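Local coordinates for multiheme cytochrome cf (Carboxydothermus ferrireducens DSM 11255, PDB 6QVM), which probably passes electrons through its chain of c-type hemes to insoluble extracellular Fe(III) at the S-layer, at residues 558-572 / 586-598. Numbering follows the deposited sequence.
With HEC (heme c), chain L.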
loop_
_atom_site.group_PDB
_atom_site.type_symbol
_atom_site.label_atom_id
_atom_site.label_comp_id
_atom_site.label_asym_id
_atom_site.label_seq_id
_atom_site.Cartn_x
_atom_site.Cartn_y
_atom_site.Cartn_z
ATOM N N TYR A 558 7.027 5.851 19.113
ATOM C CA TYR A 558 5.906 6.749 19.358
ATOM C C TYR A 558 5.921 7.918 18.378
ATOM O O TYR A 558 6.971 8.501 18.098
ATOM C CB TYR A 558 5.941 7.270 20.794
ATOM C CG TYR A 558 5.287 6.347 21.792
ATOM C CD1 TYR A 558 3.927 6.084 21.730
ATOM C CD2 TYR A 558 6.024 5.743 22.800
ATOM C CE1 TYR A 558 3.320 5.248 22.640
ATOM C CE2 TYR A 558 5.429 4.888 23.708
ATOM C CZ TYR A 558 4.074 4.652 23.629
ATOM O OH TYR A 558 3.471 3.815 24.538
ATOM N N HIS A 559 4.739 8.255 17.857
ATOM C CA HIS A 559 4.567 9.355 16.917
ATOM C C HIS A 559 4.017 10.614 17.582
ATOM O O HIS A 559 3.383 11.435 16.914
ATOM C CB HIS A 559 3.648 8.940 15.768
ATOM C CG HIS A 559 4.259 7.947 14.832
ATOM N ND1 HIS A 559 4.766 6.736 15.253
ATOM C CD2 HIS A 559 4.437 7.981 13.489
ATOM C CE1 HIS A 559 5.239 6.071 14.214
ATOM N NE2 HIS A 559 5.048 6.802 13.130
ATOM N N TYR A 560 4.226 10.776 18.891
ATOM C CA TYR A 560 3.812 12.017 19.535
ATOM C C TYR A 560 4.771 13.158 19.230
ATOM O O TYR A 560 4.356 14.321 19.226
ATOM C CB TYR A 560 3.698 11.824 21.047
ATOM C CG TYR A 560 2.542 10.943 21.472
ATOM C CD1 TYR A 560 1.251 11.446 21.542
ATOM C CD2 TYR A 560 2.742 9.608 21.799
ATOM C CE1 TYR A 560 0.188 10.649 21.924
ATOM C CE2 TYR A 560 1.682 8.800 22.182
ATOM C CZ TYR A 560 0.409 9.331 22.249
ATOM O OH TYR A 560 -0.648 8.541 22.630
ATOM N N PHE A 561 6.045 12.840 18.985
ATOM C CA PHE A 561 7.085 13.805 18.632
ATOM C C PHE A 561 7.395 14.784 19.762
ATOM O O PHE A 561 8.324 15.588 19.646
ATOM C CB PHE A 561 6.711 14.566 17.357
ATOM C CG PHE A 561 6.667 13.702 16.128
ATOM C CD1 PHE A 561 7.825 13.413 15.428
ATOM C CD2 PHE A 561 5.468 13.179 15.675
ATOM C CE1 PHE A 561 7.789 12.616 14.300
ATOM C CE2 PHE A 561 5.424 12.382 14.545
ATOM C CZ PHE A 561 6.588 12.099 13.857
ATOM N N LYS A 562 6.657 14.705 20.866
ATOM C CA LYS A 562 6.950 15.519 22.036
ATOM C C LYS A 562 8.083 14.878 22.827
ATOM O O LYS A 562 8.026 13.691 23.158
ATOM C CB LYS A 562 5.703 15.663 22.908
ATOM C CG LYS A 562 4.525 16.320 22.212
ATOM C CD LYS A 562 4.790 17.790 21.940
ATOM C CE LYS A 562 3.609 18.422 21.231
ATOM N NZ LYS A 562 3.666 19.908 21.236
ATOM N N VAL A 563 9.110 15.663 23.129
ATOM C CA VAL A 563 10.303 15.136 23.776
ATOM C C VAL A 563 10.100 15.142 25.282
ATOM O O VAL A 563 9.658 16.145 25.858
ATOM C CB VAL A 563 11.537 15.963 23.387
ATOM C CG1 VAL A 563 12.801 15.210 23.698
ATOM C CG2 VAL A 563 11.491 16.341 21.918
ATOM N N GLY A 564 10.415 14.019 25.920
ATOM C CA GLY A 564 10.561 14.015 27.358
ATOM C C GLY A 564 11.811 14.759 27.781
ATOM O O GLY A 564 12.806 14.820 27.071
ATOM N N LYS A 565 11.750 15.341 28.967
ATOM C CA LYS A 565 12.846 16.126 29.517
ATOM C C LYS A 565 13.099 15.741 30.968
ATOM O O LYS A 565 13.000 16.577 31.865
ATOM C CB LYS A 565 12.515 17.608 29.393
ATOM C CG LYS A 565 12.473 18.105 27.950
ATOM C CD LYS A 565 11.999 19.551 27.823
ATOM C CE LYS A 565 10.534 19.687 28.200
ATOM N NZ LYS A 565 10.042 21.079 28.011
ATOM N N PRO A 566 13.473 14.484 31.242
ATOM C CA PRO A 566 13.686 13.392 30.297
ATOM C C PRO A 566 12.439 12.534 30.007
ATOM O O PRO A 566 12.359 11.897 28.947
ATOM C CB PRO A 566 14.757 12.569 30.987
ATOM C CG PRO A 566 14.448 12.734 32.435
ATOM C CD PRO A 566 13.901 14.108 32.608
ATOM N N THR A 567 11.489 12.500 30.937
ATOM C CA THR A 567 10.272 11.722 30.764
ATOM C C THR A 567 9.084 12.632 30.471
ATOM O O THR A 567 9.054 13.803 30.861
ATOM C CB THR A 567 9.956 10.861 31.988
ATOM O OG1 THR A 567 9.534 11.701 33.071
ATOM C CG2 THR A 567 11.168 10.044 32.404
ATOM N N ILE A 568 8.111 12.078 29.750
ATOM C CA ILE A 568 6.876 12.775 29.421
ATOM C C ILE A 568 5.728 11.786 29.562
ATOM O O ILE A 568 5.885 10.583 29.331
ATOM C CB ILE A 568 6.923 13.385 28.000
ATOM C CG1 ILE A 568 5.723 14.301 27.756
ATOM C CG2 ILE A 568 6.984 12.289 26.948
ATOM C CD1 ILE A 568 5.857 15.128 26.492
ATOM N N SER A 569 4.575 12.299 29.983
ATOM C CA SER A 569 3.352 11.515 30.089
ATOM C C SER A 569 2.252 12.216 29.310
ATOM O O SER A 569 2.026 13.416 29.494
ATOM C CB SER A 569 2.936 11.330 31.547
ATOM O OG SER A 569 3.321 10.052 32.015
ATOM N N ILE A 570 1.578 11.471 28.437
ATOM C CA ILE A 570 0.534 12.019 27.584
ATOM C C ILE A 570 -0.746 11.222 27.785
ATOM O O ILE A 570 -0.722 9.987 27.838
ATOM C CB ILE A 570 0.940 12.012 26.097
ATOM C CG1 ILE A 570 2.321 12.648 25.918
ATOM C CG2 ILE A 570 -0.102 12.731 25.258
ATOM C CD1 ILE A 570 2.604 13.114 24.497
ATOM N N ASP A 571 -1.858 11.940 27.908
ATOM C CA ASP A 571 -3.187 11.364 27.785
ATOM C C ASP A 571 -3.723 11.711 26.402
ATOM O O ASP A 571 -3.903 12.889 26.073
ATOM C CB ASP A 571 -4.127 11.864 28.883
ATOM C CG ASP A 571 -3.884 11.175 30.217
ATOM O OD1 ASP A 571 -2.873 10.449 30.331
ATOM O OD2 ASP A 571 -4.696 11.365 31.150
ATOM N N ASN A 572 -3.946 10.682 25.590
ATOM C CA ASN A 572 -4.436 10.843 24.225
ATOM C C ASN A 572 -5.954 10.965 24.295
ATOM O O ASN A 572 -6.665 9.968 24.440
ATOM C CB ASN A 572 -3.992 9.668 23.363
ATOM C CG ASN A 572 -4.154 9.933 21.882
ATOM O OD1 ASN A 572 -5.117 10.576 21.455
ATOM N ND2 ASN A 572 -3.213 9.444 21.088
ATOM N N SER A 586 -9.667 2.550 26.516
ATOM C CA SER A 586 -9.126 2.780 27.849
ATOM C C SER A 586 -7.605 2.873 27.866
ATOM O O SER A 586 -7.036 3.214 28.909
ATOM C CB SER A 586 -9.581 1.666 28.797
ATOM O OG SER A 586 -9.011 0.422 28.432
ATOM N N ARG A 587 -6.942 2.581 26.750
ATOM C CA ARG A 587 -5.480 2.566 26.681
ATOM C C ARG A 587 -4.962 3.861 26.054
ATOM O O ARG A 587 -4.236 3.863 25.059
ATOM C CB ARG A 587 -5.004 1.338 25.903
ATOM C CG ARG A 587 -5.667 0.032 26.325
ATOM C CD ARG A 587 -4.852 -0.672 27.381
ATOM N N TYR A 588 -5.343 4.980 26.666
ATOM C CA TYR A 588 -5.056 6.306 26.134
ATOM C C TYR A 588 -3.825 6.952 26.755
ATOM O O TYR A 588 -3.474 8.070 26.363
ATOM C CB TYR A 588 -6.272 7.218 26.329
ATOM C CG TYR A 588 -6.745 7.293 27.761
ATOM C CD1 TYR A 588 -7.652 6.368 28.264
ATOM C CD2 TYR A 588 -6.279 8.285 28.613
ATOM C CE1 TYR A 588 -8.082 6.430 29.578
ATOM C CE2 TYR A 588 -6.705 8.359 29.925
ATOM C CZ TYR A 588 -7.604 7.427 30.404
ATOM O OH TYR A 588 -8.029 7.494 31.711
ATOM N N LYS A 589 -3.170 6.288 27.709
ATOM C CA LYS A 589 -1.990 6.846 28.359
ATOM C C LYS A 589 -0.727 6.360 27.664
ATOM O O LYS A 589 -0.567 5.161 27.417
ATOM C CB LYS A 589 -1.929 6.466 29.840
ATOM C CG LYS A 589 -3.088 6.960 30.683
ATOM C CD LYS A 589 -3.023 6.366 32.077
ATOM C CE LYS A 589 -4.086 6.964 32.974
ATOM N NZ LYS A 589 -4.076 8.449 32.888
ATOM N N ALA A 590 0.170 7.292 27.368
ATOM C CA ALA A 590 1.475 6.988 26.807
ATOM C C ALA A 590 2.545 7.672 27.644
ATOM O O ALA A 590 2.368 8.814 28.079
ATOM C CB ALA A 590 1.573 7.444 25.349
ATOM N N SER A 591 3.656 6.972 27.857
ATOM C CA SER A 591 4.715 7.466 28.722
ATOM C C SER A 591 6.047 6.939 28.215
ATOM O O SER A 591 6.180 5.737 27.972
ATOM C CB SER A 591 4.476 7.013 30.163
ATOM O OG SER A 591 4.895 8.005 31.076
ATOM N N TYR A 592 7.021 7.832 28.047
ATOM C CA TYR A 592 8.338 7.395 27.615
ATOM C C TYR A 592 9.420 8.341 28.119
ATOM O O TYR A 592 9.154 9.474 28.527
ATOM C CB TYR A 592 8.417 7.263 26.089
ATOM C CG TYR A 592 7.937 8.466 25.295
ATOM C CD1 TYR A 592 8.780 9.541 25.028
ATOM C CD2 TYR A 592 6.653 8.506 24.771
ATOM C CE1 TYR A 592 8.345 10.630 24.280
ATOM C CE2 TYR A 592 6.208 9.588 24.034
ATOM C CZ TYR A 592 7.056 10.647 23.790
ATOM O OH TYR A 592 6.619 11.723 23.054
ATOM N N ASN A 593 10.656 7.846 28.069
ATOM C CA ASN A 593 11.854 8.608 28.400
ATOM C C ASN A 593 12.631 8.847 27.109
ATOM O O ASN A 593 13.041 7.889 26.445
ATOM C CB ASN A 593 12.702 7.854 29.427
ATOM C CG ASN A 593 13.898 8.660 29.929
ATOM O OD1 ASN A 593 14.526 9.410 29.182
ATOM N ND2 ASN A 593 14.228 8.483 31.207
ATOM N N SER A 594 12.840 10.120 26.760
ATOM C CA SER A 594 13.486 10.459 25.499
ATOM C C SER A 594 15.010 10.435 25.572
ATOM O O SER A 594 15.659 10.723 24.559
ATOM C CB SER A 594 13.035 11.845 25.014
ATOM O OG SER A 594 11.692 11.824 24.559
ATOM N N CYS A 595 15.598 10.091 26.725
ATOM C CA CYS A 595 17.016 10.326 26.947
ATOM C C CYS A 595 17.775 9.143 27.534
ATOM O O CYS A 595 19.015 9.156 27.494
ATOM C CB CYS A 595 17.213 11.530 27.879
ATOM S SG CYS A 595 16.180 12.945 27.473
ATOM N N SER A 596 17.096 8.122 28.058
ATOM C CA SER A 596 17.791 7.077 28.802
ATOM C C SER A 596 18.436 6.010 27.914
ATOM O O SER A 596 18.889 4.987 28.440
ATOM C CB SER A 596 16.844 6.419 29.802
ATOM O OG SER A 596 15.693 5.904 29.165
ATOM N N VAL A 597 18.501 6.216 26.596
ATOM C CA VAL A 597 19.353 5.358 25.779
ATOM C C VAL A 597 20.818 5.655 26.075
ATOM O O VAL A 597 21.660 4.750 26.065
ATOM C CB VAL A 597 19.019 5.527 24.284
ATOM C CG1 VAL A 597 20.143 4.993 23.405
ATOM C CG2 VAL A 597 17.711 4.820 23.955
ATOM N N CYS A 598 21.139 6.912 26.377
ATOM C CA CYS A 598 22.488 7.323 26.741
ATOM C C CYS A 598 22.582 7.815 28.177
ATOM O O CYS A 598 23.478 7.403 28.918
ATOM C CB CYS A 598 22.970 8.415 25.779
ATOM S SG CYS A 598 22.766 7.978 24.041
HETATM FE FE HEC L . 5.351 6.150 11.192
HETATM C CHA HEC L . 7.642 4.142 12.760
HETATM C CHB HEC L . 3.096 3.585 11.204
HETATM C CHC HEC L . 2.916 8.312 10.034
HETATM C CHD HEC L . 7.756 8.463 10.389
HETATM N NA HEC L . 5.372 4.211 11.829
HETATM C C1A HEC L . 6.415 3.581 12.476
HETATM C C2A HEC L . 5.982 2.238 12.813
HETATM C C3A HEC L . 4.726 2.085 12.380
HETATM C C4A HEC L . 4.322 3.323 11.755
HETATM C CMA HEC L . 3.874 0.811 12.524
HETATM C CAA HEC L . 6.830 1.193 13.570
HETATM C CBA HEC L . 6.784 1.608 15.044
HETATM C CGA HEC L . 7.659 0.715 15.879
HETATM O O1A HEC L . 7.080 -0.061 16.681
HETATM O O2A HEC L . 8.912 0.774 15.752
HETATM N NB HEC L . 3.390 5.986 10.689
HETATM C C1B HEC L . 2.630 4.842 10.865
HETATM C C2B HEC L . 1.246 5.193 10.638
HETATM C C3B HEC L . 1.189 6.494 10.291
HETATM C C4B HEC L . 2.543 7.020 10.335
HETATM C CMB HEC L . 0.078 4.197 10.703
HETATM C CAB HEC L . -0.073 7.336 9.952
HETATM C CBB HEC L . -1.093 7.382 11.123
HETATM N NC HEC L . 5.349 8.002 10.287
HETATM C C1C HEC L . 4.223 8.755 9.996
HETATM C C2C HEC L . 4.635 10.095 9.621
HETATM C C3C HEC L . 5.975 10.173 9.792
HETATM C C4C HEC L . 6.443 8.840 10.168
HETATM C CMC HEC L . 3.651 11.249 9.299
HETATM C CAC HEC L . 6.914 11.385 9.519
HETATM C CBC HEC L . 6.556 12.643 10.348
HETATM N ND HEC L . 7.380 6.278 11.521
HETATM C C1D HEC L . 8.169 7.347 11.097
HETATM C C2D HEC L . 9.527 7.090 11.502
HETATM C C3D HEC L . 9.494 5.749 12.240
HETATM C C4D HEC L . 8.117 5.320 12.217
HETATM C CMD HEC L . 10.749 7.990 11.244
HETATM C CAD HEC L . 10.691 5.036 12.892
HETATM C CBD HEC L . 10.565 5.275 14.396
HETATM C CGD HEC L . 11.784 4.768 15.125
HETATM O O1D HEC L . 11.626 4.314 16.291
HETATM O O2D HEC L . 12.903 4.811 14.543
HETATM O O HOH W 1 6.998 10.484 20.263
HETATM O O HOH W 2 3.691 4.134 27.384
#
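Strands 567-572 and 589-593 pair antiparallel at one border of a small four-stranded sheet, and the loop leading into the first strand packs against the face that carries Ile-568, Ile-570, Ala-590 and Tyr-592. Ile-568 with Tyr-592 and Ile-570 with Ala-590 are the hydrogen-bonded pairs; Asn-572 N to Tyr-588 O and Ser-594 N to Pro-566 O extend the pairing at the two ends. Tyr-592 joins strand and loop. Its CG stands between backbone N and carbonyl carbon (chi1 51°), which sends the ring across to the loop, where OH donates to Lys-562 O at 2.4 Å, so short that the modelled length is doubtful. Water 1 donates to the same hydroxyl and accepts from Phe-561 N. Ile-568 CG2 lies over one ring face, 3.7 Å from the centroid, as a CH-pi contact. The Tyr-558 ring is nearly parallel to that of Tyr-592 but slid aside, with CD2 to CD2 at 3.5 Å. With an alanine here, Ile-568 CG2 and the Tyr-558 ring would probably be left facing a gap, and Lys-562 O would lose its hydroxyl partner. Ala-590 CB meets Tyr-560 CE2 at 3.4 Å, while Tyr-560 OH accepts from Asn-572 ND2, which also bonds Asp-399 of the calcium site. On the other sheet face Ser-569 OG and Ser-591 OG share a hydrogen bond of 2.7 Å, and Lys-589 NZ makes a long salt bridge to Asp-571 OD2, 3.5 Å away. Beyond the strands, Ser-594 OG accepts from Gly-564 N at 2.9 Å and bonds Cys-552 O. Asn-593 OD1 accepts from Cys-595 N in an Asx turn. His-559 NE2 binds iron opposite His-477, and Cys-595 and Cys-598 anchor another heme: bis-histidine ligation and CXXCH attachment, hallmarks of multiheme c-type cytochromes, flank this sheet edge.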